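Long-range contact in aminopeptidase-like protein (Chaetomium thermophilum, PDB 5JM6), which probably acts as a zinc-dependent aminopeptidase of the M18 family and assembles into a dodecamer: residues Pro88-Pro99 and Thr357-Ser368. Sequence-based numbering, arbitrary orientation.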
loop_
_atom_site.group_PDB
_atom_site.type_symbol
_atom_site.label_atom_id
_atom_site.label_comp_id
_atom_site.label_asym_id
_atom_site.label_seq_id
_atom_site.Cartn_x
_atom_site.Cartn_y
_atom_site.Cartn_z
ATOM N N PRO A 88 -0.676 -0.832 -65.089
ATOM C CA PRO A 88 -1.035 -2.065 -64.381
ATOM C C PRO A 88 0.199 -2.904 -64.088
ATOM O O PRO A 88 1.029 -3.088 -64.978
ATOM C CB PRO A 88 -1.972 -2.781 -65.363
ATOM C CG PRO A 88 -2.415 -1.721 -66.326
ATOM C CD PRO A 88 -1.252 -0.792 -66.441
ATOM N N ALA A 89 0.311 -3.412 -62.866
ATOM C CA ALA A 89 1.511 -4.127 -62.453
ATOM C C ALA A 89 1.785 -5.351 -63.324
ATOM O O ALA A 89 2.937 -5.661 -63.619
ATOM C CB ALA A 89 1.408 -4.533 -60.991
ATOM N N ARG A 90 0.729 -6.038 -63.750
ATOM C CA ARG A 90 0.904 -7.284 -64.489
ATOM C C ARG A 90 1.392 -7.074 -65.923
ATOM O O ARG A 90 1.918 -8.000 -66.536
ATOM C CB ARG A 90 -0.401 -8.082 -64.501
ATOM C CG ARG A 90 -0.776 -8.663 -63.150
ATOM C CD ARG A 90 -2.136 -9.331 -63.201
ATOM N NE ARG A 90 -2.461 -10.002 -61.947
ATOM C CZ ARG A 90 -2.822 -11.278 -61.859
ATOM N NH1 ARG A 90 -2.909 -12.021 -62.953
ATOM N NH2 ARG A 90 -3.100 -11.810 -60.676
ATOM N N ASP A 91 1.186 -5.879 -66.467
ATOM C CA ASP A 91 1.696 -5.542 -67.797
ATOM C C ASP A 91 3.152 -5.077 -67.781
ATOM O O ASP A 91 3.651 -4.591 -66.766
ATOM C CB ASP A 91 0.824 -4.470 -68.448
ATOM C CG ASP A 91 -0.638 -4.860 -68.495
ATOM O OD1 ASP A 91 -1.480 -3.966 -68.714
ATOM O OD2 ASP A 91 -0.947 -6.056 -68.301
ATOM N N SER A 92 3.827 -5.230 -68.915
ATOM C CA SER A 92 5.178 -4.703 -69.081
ATOM C C SER A 92 5.132 -3.214 -69.415
ATOM O O SER A 92 4.371 -2.794 -70.287
ATOM C CB SER A 92 5.920 -5.474 -70.174
ATOM O OG SER A 92 7.229 -4.966 -70.361
ATOM N N TRP A 93 5.916 -2.410 -68.698
ATOM C CA TRP A 93 5.982 -0.978 -68.979
ATOM C C TRP A 93 7.177 -0.582 -69.833
ATOM O O TRP A 93 7.276 0.572 -70.249
ATOM C CB TRP A 93 6.060 -0.159 -67.686
ATOM C CG TRP A 93 5.100 -0.528 -66.611
ATOM C CD1 TRP A 93 3.983 -1.302 -66.726
ATOM C CD2 TRP A 93 5.179 -0.136 -65.235
ATOM N NE1 TRP A 93 3.361 -1.416 -65.507
ATOM C CE2 TRP A 93 4.077 -0.709 -64.575
ATOM C CE3 TRP A 93 6.077 0.645 -64.499
ATOM C CZ2 TRP A 93 3.845 -0.526 -63.213
ATOM C CZ3 TRP A 93 5.846 0.824 -63.147
ATOM C CH2 TRP A 93 4.740 0.242 -62.519
ATOM N N THR A 94 8.074 -1.525 -70.106
ATOM C CA THR A 94 9.401 -1.163 -70.604
ATOM C C THR A 94 9.356 -0.446 -71.952
ATOM O O THR A 94 10.338 0.175 -72.357
ATOM C CB THR A 94 10.325 -2.395 -70.715
ATOM O OG1 THR A 94 9.627 -3.471 -71.352
ATOM C CG2 THR A 94 10.784 -2.842 -69.334
ATOM N N GLY A 95 8.236 -0.548 -72.659
ATOM C CA GLY A 95 8.017 0.301 -73.815
ATOM C C GLY A 95 7.547 1.721 -73.519
ATOM O O GLY A 95 8.177 2.689 -73.942
ATOM N N LYS A 96 6.491 1.828 -72.711
ATOM C CA LYS A 96 5.574 2.983 -72.697
ATOM C C LYS A 96 6.017 4.353 -72.224
ATOM O O LYS A 96 5.347 5.344 -72.513
ATOM C CB LYS A 96 4.381 2.705 -71.798
ATOM C CG LYS A 96 3.734 1.375 -71.824
ATOM C CD LYS A 96 2.372 1.644 -71.214
ATOM C CE LYS A 96 1.926 0.592 -70.247
ATOM N NZ LYS A 96 1.055 -0.327 -70.990
ATOM N N LEU A 97 7.045 4.423 -71.398
ATOM C CA LEU A 97 7.216 5.649 -70.641
ATOM C C LEU A 97 8.028 6.659 -71.427
ATOM O O LEU A 97 9.038 6.330 -72.049
ATOM C CB LEU A 97 7.839 5.357 -69.280
ATOM C CG LEU A 97 7.041 4.394 -68.394
ATOM C CD1 LEU A 97 7.643 4.341 -67.003
ATOM C CD2 LEU A 97 5.564 4.771 -68.331
ATOM N N VAL A 98 7.556 7.899 -71.395
ATOM C CA VAL A 98 8.029 8.932 -72.295
ATOM C C VAL A 98 8.158 10.231 -71.503
ATOM O O VAL A 98 7.390 10.463 -70.567
ATOM C CB VAL A 98 7.054 9.086 -73.501
ATOM C CG1 VAL A 98 5.814 9.891 -73.115
ATOM C CG2 VAL A 98 7.748 9.691 -74.709
ATOM N N PRO A 99 9.162 11.060 -71.835
ATOM C CA PRO A 99 9.273 12.360 -71.166
ATOM C C PRO A 99 8.003 13.185 -71.332
ATOM O O PRO A 99 7.373 13.141 -72.390
ATOM C CB PRO A 99 10.456 13.022 -71.874
ATOM C CG PRO A 99 11.274 11.890 -72.374
ATOM C CD PRO A 99 10.312 10.792 -72.716
ATOM N N THR A 357 8.534 0.077 -58.030
ATOM C CA THR A 357 7.911 0.948 -59.017
ATOM C C THR A 357 8.945 1.883 -59.630
ATOM O O THR A 357 8.978 2.072 -60.845
ATOM C CB THR A 357 6.769 1.775 -58.402
ATOM O OG1 THR A 357 5.683 0.904 -58.064
ATOM C CG2 THR A 357 6.279 2.831 -59.383
ATOM N N ILE A 358 9.795 2.456 -58.784
ATOM C CA ILE A 358 10.843 3.350 -59.253
ATOM C C ILE A 358 11.819 2.610 -60.163
ATOM O O ILE A 358 12.194 3.117 -61.220
ATOM C CB ILE A 358 11.595 4.000 -58.073
ATOM C CG1 ILE A 358 10.654 4.961 -57.344
ATOM C CG2 ILE A 358 12.850 4.715 -58.552
ATOM C CD1 ILE A 358 11.331 6.119 -56.671
ATOM N N GLU A 359 12.209 1.401 -59.767
ATOM C CA GLU A 359 13.124 0.606 -60.580
ATOM C C GLU A 359 12.513 0.308 -61.945
ATOM O O GLU A 359 13.187 0.413 -62.970
ATOM C CB GLU A 359 13.500 -0.692 -59.861
ATOM C CG GLU A 359 14.262 -0.467 -58.562
ATOM C CD GLU A 359 14.714 -1.757 -57.905
ATOM O OE1 GLU A 359 14.709 -2.809 -58.581
ATOM O OE2 GLU A 359 15.076 -1.720 -56.710
ATOM N N ARG A 360 11.232 -0.046 -61.955
ATOM C CA ARG A 360 10.517 -0.297 -63.201
ATOM C C ARG A 360 10.524 0.909 -64.133
ATOM O O ARG A 360 10.754 0.771 -65.335
ATOM C CB ARG A 360 9.074 -0.687 -62.916
ATOM C CG ARG A 360 8.846 -2.122 -62.535
ATOM C CD ARG A 360 7.638 -2.579 -63.307
ATOM N NE ARG A 360 6.721 -3.403 -62.535
ATOM C CZ ARG A 360 5.649 -3.984 -63.059
ATOM N NH1 ARG A 360 5.384 -3.830 -64.350
ATOM N NH2 ARG A 360 4.846 -4.717 -62.302
ATOM N N ILE A 361 10.251 2.085 -63.575
ATOM C CA ILE A 361 10.256 3.316 -64.356
ATOM C C ILE A 361 11.627 3.541 -64.972
ATOM O O ILE A 361 11.749 3.800 -66.169
ATOM C CB ILE A 361 9.882 4.541 -63.500
ATOM C CG1 ILE A 361 8.499 4.364 -62.874
ATOM C CG2 ILE A 361 9.917 5.805 -64.342
ATOM C CD1 ILE A 361 8.207 5.361 -61.771
ATOM N N LEU A 362 12.660 3.428 -64.146
ATOM C CA LEU A 362 14.020 3.668 -64.602
ATOM C C LEU A 362 14.449 2.651 -65.656
ATOM O O LEU A 362 15.018 3.024 -66.682
ATOM C CB LEU A 362 14.986 3.650 -63.420
ATOM C CG LEU A 362 16.456 3.836 -63.781
ATOM C CD1 LEU A 362 16.651 5.117 -64.577
ATOM C CD2 LEU A 362 17.294 3.853 -62.520
ATOM N N GLU A 363 14.170 1.374 -65.414
ATOM C CA GLU A 363 14.508 0.340 -66.388
ATOM C C GLU A 363 13.775 0.562 -67.705
ATOM O O GLU A 363 14.299 0.257 -68.777
ATOM C CB GLU A 363 14.185 -1.049 -65.845
ATOM C CG GLU A 363 14.433 -2.156 -66.851
ATOM C CD GLU A 363 13.524 -3.339 -66.640
ATOM O OE1 GLU A 363 12.320 -3.117 -66.403
ATOM O OE2 GLU A 363 14.012 -4.486 -66.713
ATOM N N SER A 364 12.562 1.097 -67.619
ATOM C CA SER A 364 11.794 1.417 -68.815
ATOM C C SER A 364 12.522 2.461 -69.657
ATOM O O SER A 364 12.714 2.272 -70.857
ATOM C CB SER A 364 10.396 1.912 -68.443
ATOM O OG SER A 364 9.640 2.214 -69.602
ATOM N N PHE A 365 12.939 3.556 -69.028
ATOM C CA PHE A 365 13.649 4.607 -69.751
ATOM C C PHE A 365 15.044 4.162 -70.173
ATOM O O PHE A 365 15.615 4.714 -71.111
ATOM C CB PHE A 365 13.737 5.881 -68.911
ATOM C CG PHE A 365 12.460 6.663 -68.882
ATOM C CD1 PHE A 365 12.163 7.564 -69.891
ATOM C CD2 PHE A 365 11.552 6.490 -67.854
ATOM C CE1 PHE A 365 10.984 8.282 -69.870
ATOM C CE2 PHE A 365 10.373 7.205 -67.825
ATOM C CZ PHE A 365 10.087 8.101 -68.837
ATOM N N CYS A 366 15.588 3.165 -69.482
ATOM C CA CYS A 366 16.867 2.586 -69.878
ATOM C C CYS A 366 16.733 1.821 -71.192
ATOM O O CYS A 366 17.648 1.833 -72.015
ATOM C CB CYS A 366 17.413 1.666 -68.786
ATOM S SG CYS A 366 18.069 2.521 -67.337
ATOM N N SER A 367 15.601 1.151 -71.387
ATOM C CA SER A 367 15.344 0.468 -72.653
ATOM C C SER A 367 15.247 1.458 -73.801
ATOM O O SER A 367 15.901 1.289 -74.830
ATOM C CB SER A 367 14.063 -0.369 -72.586
ATOM O OG SER A 367 14.334 -1.691 -72.159
ATOM N N SER A 368 14.431 2.489 -73.613
ATOM C CA SER A 368 14.186 3.487 -74.646
ATOM C C SER A 368 15.480 4.113 -75.156
ATOM O O SER A 368 15.627 4.386 -76.345
ATOM C CB SER A 368 13.255 4.579 -74.114
ATOM O OG SER A 368 12.069 4.020 -73.576
HETATM O O HOH W 1 7.636 -3.065 -66.538
#
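Arg360 lays its guanidinium flat over one face of the Trp93 indole in a cation-pi stack, planes 24° apart, where the loop joining strands 85-86 and 102-107, at one end of the mixed sheet of this M18 alpha/beta peptidase, packs along helix 353-368. CZ of Arg360 stands 4.2 Å from the centroid of the six-membered ring of Trp93, and CD of Arg360 makes a CH-pi contact with that same ring. Bends at chi2 (-136°) and chi3 (-139°) carry the arginine chain across the indole face, bringing its end to the type I turn Pro88-Asp91. There NH2 of Arg360 donates almost straight to Ala89 O, while NH1 of Arg360 bonds Asp91 O at 3.1 Å; both carbonyl oxygens lie in the guanidinium plane. At the ring's edge, NE1 of Trp93 gives its hydrogen to Pro88 O (2.9 Å), fixing the indole against the turn. A leucine here has neither flat face nor N-H, and would probably leave the guanidinium freer to shift and the turn less firmly held. Farther along, Leu97 sets CD1 against CG2 of Ile361 (3.8 Å) and CB against CE2 of Phe365, whose ring meets Tyr121 edge-to-face. Between these two clusters, OG of Ser364 donates to Trp93 O (3.0 Å) from above the carbonyl plane.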